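Local coordinates for serine-threonine phosphatase 2C (Toxoplasma gondii, PDB 2I44), which probably removes phosphate from phosphoserine and phosphothreonine in proteins, as a metal-dependent PP2C-family phosphatase that carries bound calcium ions in this crystal, at residues A[66-74]-A[124-133]; A[113-122]-A[243-251]. One frame throughout, in Å; residues are numbered along the deposited sequence.

Contact 1 of 2, residues A[66-74]-A[124-133]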
# COMPACT_ATOMS: atom_id res chain seq x y z
N PHE A 66 -6.78 14.06 2.82
CA PHE A 66 -6.22 14.18 4.16
C PHE A 66 -5.49 12.95 4.69
O PHE A 66 -4.35 13.05 5.14
CB PHE A 66 -7.31 14.59 5.16
CG PHE A 66 -6.78 14.84 6.54
CD1 PHE A 66 -6.22 16.07 6.87
CD2 PHE A 66 -6.81 13.84 7.50
CE1 PHE A 66 -5.70 16.30 8.15
CE2 PHE A 66 -6.29 14.05 8.78
CZ PHE A 66 -5.74 15.28 9.10
N ALA A 67 -6.14 11.79 4.66
CA ALA A 67 -5.51 10.58 5.18
C ALA A 67 -4.26 10.17 4.42
O ALA A 67 -3.23 9.88 5.03
CB ALA A 67 -6.52 9.44 5.21
N SER A 68 -4.33 10.13 3.09
CA SER A 68 -3.15 9.73 2.30
C SER A 68 -2.03 10.77 2.38
O SER A 68 -0.85 10.42 2.47
CB SER A 68 -3.54 9.48 0.84
OG SER A 68 -4.09 10.64 0.23
N GLU A 69 -2.39 12.05 2.36
CA GLU A 69 -1.40 13.12 2.41
C GLU A 69 -0.56 13.08 3.69
O GLU A 69 0.65 13.32 3.66
CB GLU A 69 -2.09 14.48 2.28
CG GLU A 69 -1.20 15.69 2.55
CD GLU A 69 0.02 15.79 1.65
OE1 GLU A 69 0.10 15.06 0.63
OE2 GLU A 69 0.91 16.61 1.97
N ASN A 70 -1.21 12.76 4.81
CA ASN A 70 -0.53 12.70 6.09
C ASN A 70 0.12 11.36 6.42
O ASN A 70 1.30 11.30 6.79
CB ASN A 70 -1.49 13.10 7.20
CG ASN A 70 -1.75 14.59 7.22
OD1 ASN A 70 -0.94 15.36 7.73
ND2 ASN A 70 -2.88 15.01 6.64
N VAL A 71 -0.64 10.27 6.29
CA VAL A 71 -0.10 8.96 6.62
C VAL A 71 1.22 8.69 5.92
O VAL A 71 2.07 7.97 6.45
CB VAL A 71 -1.11 7.82 6.28
CG1 VAL A 71 -0.92 7.34 4.84
CG2 VAL A 71 -0.95 6.67 7.26
N LYS A 72 1.42 9.28 4.75
CA LYS A 72 2.65 9.07 3.99
C LYS A 72 3.89 9.56 4.73
O LYS A 72 4.99 9.06 4.49
CB LYS A 72 2.58 9.77 2.63
CG LYS A 72 3.02 11.22 2.69
CD LYS A 72 2.92 11.90 1.36
CE LYS A 72 3.39 13.34 1.49
NZ LYS A 72 3.20 14.08 0.22
N ASP A 73 3.73 10.56 5.59
CA ASP A 73 4.85 11.11 6.34
C ASP A 73 4.95 10.49 7.73
O ASP A 73 5.86 10.79 8.50
CB ASP A 73 4.71 12.64 6.48
CG ASP A 73 4.52 13.35 5.14
OD1 ASP A 73 5.34 13.15 4.22
OD2 ASP A 73 3.55 14.12 5.02
N LEU A 74 4.00 9.61 8.06
CA LEU A 74 4.00 8.97 9.37
C LEU A 74 4.58 7.56 9.40
O LEU A 74 5.09 7.12 10.43
CB LEU A 74 2.58 8.92 9.93
CG LEU A 74 1.83 10.25 10.10
CD1 LEU A 74 0.42 9.97 10.64
CD2 LEU A 74 2.60 11.16 11.05
N LEU A 124 -2.62 9.15 13.10
CA LEU A 124 -3.43 9.74 12.04
C LEU A 124 -4.85 10.04 12.55
O LEU A 124 -5.37 11.14 12.36
CB LEU A 124 -3.50 8.81 10.83
CG LEU A 124 -4.34 9.30 9.64
CD1 LEU A 124 -3.73 10.58 9.09
CD2 LEU A 124 -4.40 8.23 8.56
N VAL A 125 -5.46 9.05 13.20
CA VAL A 125 -6.82 9.19 13.72
C VAL A 125 -6.94 10.34 14.72
O VAL A 125 -7.96 11.03 14.76
CB VAL A 125 -7.32 7.87 14.37
CG1 VAL A 125 -8.66 8.09 15.06
CG2 VAL A 125 -7.47 6.78 13.29
N LYS A 126 -5.91 10.54 15.54
CA LYS A 126 -5.93 11.64 16.50
C LYS A 126 -5.89 12.96 15.73
O LYS A 126 -6.46 13.96 16.16
CB LYS A 126 -4.72 11.55 17.44
CG LYS A 126 -4.79 10.39 18.41
CD LYS A 126 -3.52 10.29 19.23
CE LYS A 126 -3.47 8.99 20.02
NZ LYS A 126 -2.15 8.82 20.68
N MSE A 127 -5.20 12.96 14.59
CA MSE A 127 -5.14 14.17 13.78
C MSE A 127 -6.51 14.41 13.18
O MSE A 127 -6.98 15.55 13.10
CB MSE A 127 -4.12 14.01 12.65
CG MSE A 127 -2.67 13.94 13.11
SE MSE A 127 -1.47 13.79 11.59
CE MSE A 127 -1.66 15.60 10.89
N CYS A 128 -7.16 13.33 12.75
CA CYS A 128 -8.49 13.42 12.16
C CYS A 128 -9.48 13.96 13.19
O CYS A 128 -10.42 14.67 12.84
CB CYS A 128 -8.95 12.06 11.66
SG CYS A 128 -7.98 11.41 10.28
N GLU A 129 -9.26 13.60 14.45
CA GLU A 129 -10.11 14.05 15.54
C GLU A 129 -9.89 15.54 15.77
O GLU A 129 -10.84 16.29 16.02
CB GLU A 129 -9.79 13.28 16.83
CG GLU A 129 -10.49 13.82 18.07
CD GLU A 129 -11.99 13.90 17.90
OE1 GLU A 129 -12.62 12.84 17.69
OE2 GLU A 129 -12.55 15.01 17.96
N GLN A 130 -8.64 15.96 15.68
CA GLN A 130 -8.27 17.35 15.86
C GLN A 130 -8.86 18.24 14.78
O GLN A 130 -9.52 19.24 15.08
CB GLN A 130 -6.74 17.51 15.83
CG GLN A 130 -6.02 16.98 17.05
CD GLN A 130 -6.47 17.67 18.33
OE1 GLN A 130 -6.34 18.89 18.47
NE2 GLN A 130 -7.01 16.89 19.26
N LEU A 131 -8.63 17.88 13.53
CA LEU A 131 -9.11 18.67 12.40
C LEU A 131 -10.50 18.30 11.88
O LEU A 131 -10.88 18.70 10.78
CB LEU A 131 -8.08 18.59 11.27
CG LEU A 131 -6.63 18.76 11.75
CD1 LEU A 131 -5.68 18.69 10.55
CD2 LEU A 131 -6.46 20.09 12.47
N ASN A 132 -11.24 17.53 12.67
CA ASN A 132 -12.60 17.12 12.29
C ASN A 132 -12.74 16.43 10.94
O ASN A 132 -13.65 16.75 10.17
CB ASN A 132 -13.55 18.32 12.33
CG ASN A 132 -13.59 18.99 13.69
OD1 ASN A 132 -12.99 20.05 13.90
ND2 ASN A 132 -14.28 18.37 14.64
N LYS A 133 -11.86 15.49 10.65
CA LYS A 133 -11.91 14.73 9.40
C LYS A 133 -12.60 13.40 9.74
O LYS A 133 -11.94 12.43 10.11
CB LYS A 133 -10.48 14.46 8.89
CG LYS A 133 -9.67 15.72 8.64
CD LYS A 133 -10.28 16.53 7.51
CE LYS A 133 -9.53 17.83 7.28
NZ LYS A 133 -10.08 18.53 6.10

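Contact 2 of 2, residues A[113-122]-A[243-251]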
# COMPACT_ATOMS: atom_id res chain seq x y z
N VAL A 113 6.47 -4.08 11.11
CA VAL A 113 5.50 -3.57 10.14
C VAL A 113 4.14 -3.48 10.83
O VAL A 113 3.40 -2.53 10.64
CB VAL A 113 5.41 -4.48 8.90
CG1 VAL A 113 4.27 -4.05 7.99
CG2 VAL A 113 6.73 -4.40 8.13
N ASP A 114 3.84 -4.47 11.66
CA ASP A 114 2.58 -4.48 12.38
C ASP A 114 2.51 -3.26 13.29
O ASP A 114 1.49 -2.57 13.34
CB ASP A 114 2.44 -5.75 13.21
CG ASP A 114 1.01 -6.01 13.63
OD1 ASP A 114 0.21 -6.39 12.75
OD2 ASP A 114 0.68 -5.82 14.82
N ASP A 115 3.60 -2.99 14.01
CA ASP A 115 3.67 -1.85 14.92
C ASP A 115 3.52 -0.55 14.14
O ASP A 115 2.84 0.38 14.59
CB ASP A 115 5.01 -1.83 15.65
CG ASP A 115 5.08 -2.85 16.76
OD1 ASP A 115 4.08 -3.58 16.95
OD2 ASP A 115 6.12 -2.93 17.44
N MSE A 116 4.16 -0.48 12.98
CA MSE A 116 4.09 0.71 12.14
C MSE A 116 2.65 1.05 11.77
O MSE A 116 2.20 2.19 11.94
CB MSE A 116 4.90 0.49 10.86
CG MSE A 116 4.77 1.62 9.85
SE MSE A 116 5.66 1.25 8.14
CE MSE A 116 4.23 0.29 7.28
N TYR A 117 1.92 0.06 11.26
CA TYR A 117 0.54 0.27 10.86
C TYR A 117 -0.34 0.79 11.99
O TYR A 117 -0.96 1.83 11.86
CB TYR A 117 -0.04 -1.02 10.29
CG TYR A 117 0.17 -1.15 8.79
CD1 TYR A 117 -0.70 -0.53 7.89
CD2 TYR A 117 1.27 -1.83 8.28
CE1 TYR A 117 -0.48 -0.58 6.52
CE2 TYR A 117 1.51 -1.88 6.90
CZ TYR A 117 0.63 -1.25 6.03
OH TYR A 117 0.86 -1.32 4.67
N LYS A 118 -0.37 0.06 13.09
CA LYS A 118 -1.19 0.45 14.23
C LYS A 118 -0.80 1.78 14.85
O LYS A 118 -1.67 2.57 15.20
CB LYS A 118 -1.18 -0.66 15.28
CG LYS A 118 -1.88 -1.93 14.80
CD LYS A 118 -1.59 -3.11 15.71
CE LYS A 118 -2.30 -4.36 15.23
NZ LYS A 118 -1.76 -5.59 15.87
N ASN A 119 0.50 2.04 14.97
CA ASN A 119 0.94 3.30 15.56
C ASN A 119 0.73 4.47 14.61
O ASN A 119 0.36 5.57 15.03
CB ASN A 119 2.42 3.22 15.97
CG ASN A 119 2.64 2.27 17.13
OD1 ASN A 119 1.75 2.09 17.97
ND2 ASN A 119 3.82 1.67 17.20
N ALA A 120 0.95 4.24 13.32
CA ALA A 120 0.74 5.30 12.34
C ALA A 120 -0.74 5.62 12.26
O ALA A 120 -1.12 6.77 12.06
CB ALA A 120 1.27 4.88 10.99
N ASP A 121 -1.59 4.61 12.43
CA ASP A 121 -3.02 4.88 12.35
C ASP A 121 -3.53 5.61 13.58
O ASP A 121 -4.39 6.48 13.48
CB ASP A 121 -3.84 3.61 12.13
CG ASP A 121 -5.28 3.92 11.76
OD1 ASP A 121 -5.49 4.69 10.80
OD2 ASP A 121 -6.21 3.40 12.43
N ASN A 122 -3.00 5.25 14.75
CA ASN A 122 -3.44 5.92 15.98
C ASN A 122 -3.12 7.40 15.86
O ASN A 122 -3.95 8.25 16.18
CB ASN A 122 -2.74 5.33 17.21
CG ASN A 122 -3.19 3.92 17.52
OD1 ASN A 122 -4.29 3.51 17.14
ND2 ASN A 122 -2.36 3.17 18.23
N LEU A 243 -14.09 -1.10 10.64
CA LEU A 243 -12.95 -0.73 9.80
C LEU A 243 -11.69 -0.97 10.64
O LEU A 243 -11.48 -0.32 11.67
CB LEU A 243 -13.04 0.74 9.38
CG LEU A 243 -12.06 1.27 8.33
CD1 LEU A 243 -12.24 0.52 7.01
CD2 LEU A 243 -12.29 2.77 8.12
N SER A 244 -10.85 -1.91 10.21
CA SER A 244 -9.64 -2.28 10.94
C SER A 244 -8.34 -1.68 10.41
O SER A 244 -8.23 -1.32 9.23
CB SER A 244 -9.52 -3.81 10.94
OG SER A 244 -8.28 -4.24 11.46
N ASN A 245 -7.34 -1.57 11.28
CA ASN A 245 -6.03 -1.07 10.88
C ASN A 245 -5.01 -2.20 10.98
O ASN A 245 -3.80 -1.98 10.92
CB ASN A 245 -5.57 0.12 11.75
CG ASN A 245 -5.56 -0.20 13.24
OD1 ASN A 245 -5.34 -1.34 13.65
ND2 ASN A 245 -5.79 0.82 14.05
N GLN A 246 -5.52 -3.42 11.14
CA GLN A 246 -4.69 -4.62 11.23
C GLN A 246 -4.25 -4.99 9.81
O GLN A 246 -5.08 -5.33 8.98
CB GLN A 246 -5.50 -5.78 11.82
CG GLN A 246 -4.82 -7.14 11.79
CD GLN A 246 -3.53 -7.15 12.58
OE1 GLN A 246 -2.43 -7.13 12.01
NE2 GLN A 246 -3.65 -7.16 13.90
N PRO A 247 -2.95 -4.90 9.52
CA PRO A 247 -2.51 -5.24 8.17
C PRO A 247 -2.24 -6.73 8.01
O PRO A 247 -2.03 -7.43 9.00
CB PRO A 247 -1.22 -4.44 8.03
CG PRO A 247 -0.64 -4.57 9.42
CD PRO A 247 -1.84 -4.29 10.30
N ASP A 248 -2.30 -7.22 6.78
CA ASP A 248 -1.95 -8.62 6.55
C ASP A 248 -0.47 -8.44 6.24
O ASP A 248 -0.10 -7.52 5.51
CB ASP A 248 -2.69 -9.22 5.35
CG ASP A 248 -4.10 -9.68 5.70
OD1 ASP A 248 -4.26 -10.41 6.70
OD2 ASP A 248 -5.04 -9.32 4.97
N VAL A 249 0.38 -9.27 6.81
CA VAL A 249 1.81 -9.14 6.57
C VAL A 249 2.38 -10.42 5.99
O VAL A 249 1.98 -11.52 6.39
CB VAL A 249 2.56 -8.78 7.88
CG1 VAL A 249 4.03 -8.54 7.60
CG2 VAL A 249 1.93 -7.54 8.51
N ARG A 250 3.30 -10.27 5.05
CA ARG A 250 3.94 -11.39 4.38
C ARG A 250 5.41 -11.08 4.10
O ARG A 250 5.74 -10.07 3.47
CB ARG A 250 3.22 -11.69 3.05
CG ARG A 250 3.87 -12.78 2.20
CD ARG A 250 3.06 -13.05 0.92
NE ARG A 250 3.66 -14.09 0.09
CZ ARG A 250 3.18 -14.49 -1.09
NH1 ARG A 250 2.08 -13.94 -1.58
NH2 ARG A 250 3.80 -15.44 -1.77
N VAL A 251 6.30 -11.94 4.59
CA VAL A 251 7.73 -11.76 4.38
C VAL A 251 8.22 -12.73 3.31
O VAL A 251 8.08 -13.94 3.45
CB VAL A 251 8.54 -12.00 5.68
CG1 VAL A 251 10.03 -11.81 5.41
CG2 VAL A 251 8.08 -11.05 6.78

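Contact 1 of 2, residues A[66-74]-A[124-133]
Phe66 and Leu124 are the two side chains on which helix 66-80 and the end of helix 98-130 pack, the paired helices that lie on one sheet of the PP2C beta-sandwich. The axes of helical segments 66-74 and 124-130 run roughly antiparallel, 138° apart, with a closest approach of 10.7 Å. The contacts to an aromatic ring all involve Phe66. A chi1 of -175°, with CG trans to the main-chain nitrogen, carries its ring toward the end of helix 98-130 and the turn after it. One face takes the CH-pi contact of Lys133, with CG 3.6 Å from the ring centroid and near its normal; at the ring edge Cys128 SG lies 3.5 Å from Phe66 CE2, a sulfur-aromatic contact. Leu131 CD1 comes obliquely to within 3.4 Å of Phe66 CE1. The apolar part is a knob-into-hole fit: Leu124 sits among Ala67, Asn70, Val71 and Leu74, its CD2 4.0 Å from Val71 CG2 while CD1 meets Asn70 CB. Phe233 touches both Val71 and Leu124. Among the polar groups, Asn70 ND2 lies above the opposite face of the ring, toward its rim, and donates a hydrogen bond to Phe66 O, 2.9 Å, while Asn70 OD1 has the bent selenomethionine Met127 against it, CE 3.2 Å away.

Contact 2 of 2, residues A[113-122]-A[243-251]
Tyr117 and Pro247 form the tight part of this contact, where helix 98-130, which flanks the PP2C beta-sandwich, meets the segment leading into strand 248-253. Pro247 lies over one face of the tyrosine ring in a CH-pi contact, its CB 3.7 Å from the centroid, while Pro247 CG comes within 3.5 Å of Tyr117 CD2. The phenol end is fixed elsewhere: Tyr117 OH shares hydrogen bonds with Thr142 OG1 and Ser140 OG, and the ring also meets that of Phe233, their planes nearly parallel. Further along, Val113 CG1 meets Val249 CG2 at 4.2 Å, a looser apolar touch. The more open flank is polar. There the extended Lys118 chain brings NZ to the syn side of Asp114 OD2, a 2.7 Å salt bridge within the helix, and the Gln246 side chain lies beside this pair. Deeper in, Asp121 is buried, and its carboxylate is shared: OD1 accepts from Gly234 N and OD2 pairs with Lys239, which would probably favour the charged form. With Asn245 CG between its backbone N and carbonyl carbon (chi1 56°), the amide stands 79° from the carboxylate plane, and ND2 reaches the anti side of Asp121 OD2 at 3.1 Å, N-H...O angle 165°.

Both contacts use helix 98-130, and each is partly buried. Contact 1 joins its C-terminal end and the following turn to the neighbouring helix 66-80; contact 2 joins an earlier part of it to the segment entering strand 248-253. Contact 2 is nearer the chain centre, about 11 Å against 16 Å for contact 1, measured between centres. Side-chain packing carries the helix pair, without a hydrogen bond between its segments, whereas the helix-to-strand contact adds an amide-carboxylate hydrogen bond and a charged flank. Each places an aliphatic carbon over an aromatic face. The contacts meet where Leu74 CD1 packs 3.8 Å from Ala120 O, and Phe233 touches side chains of both.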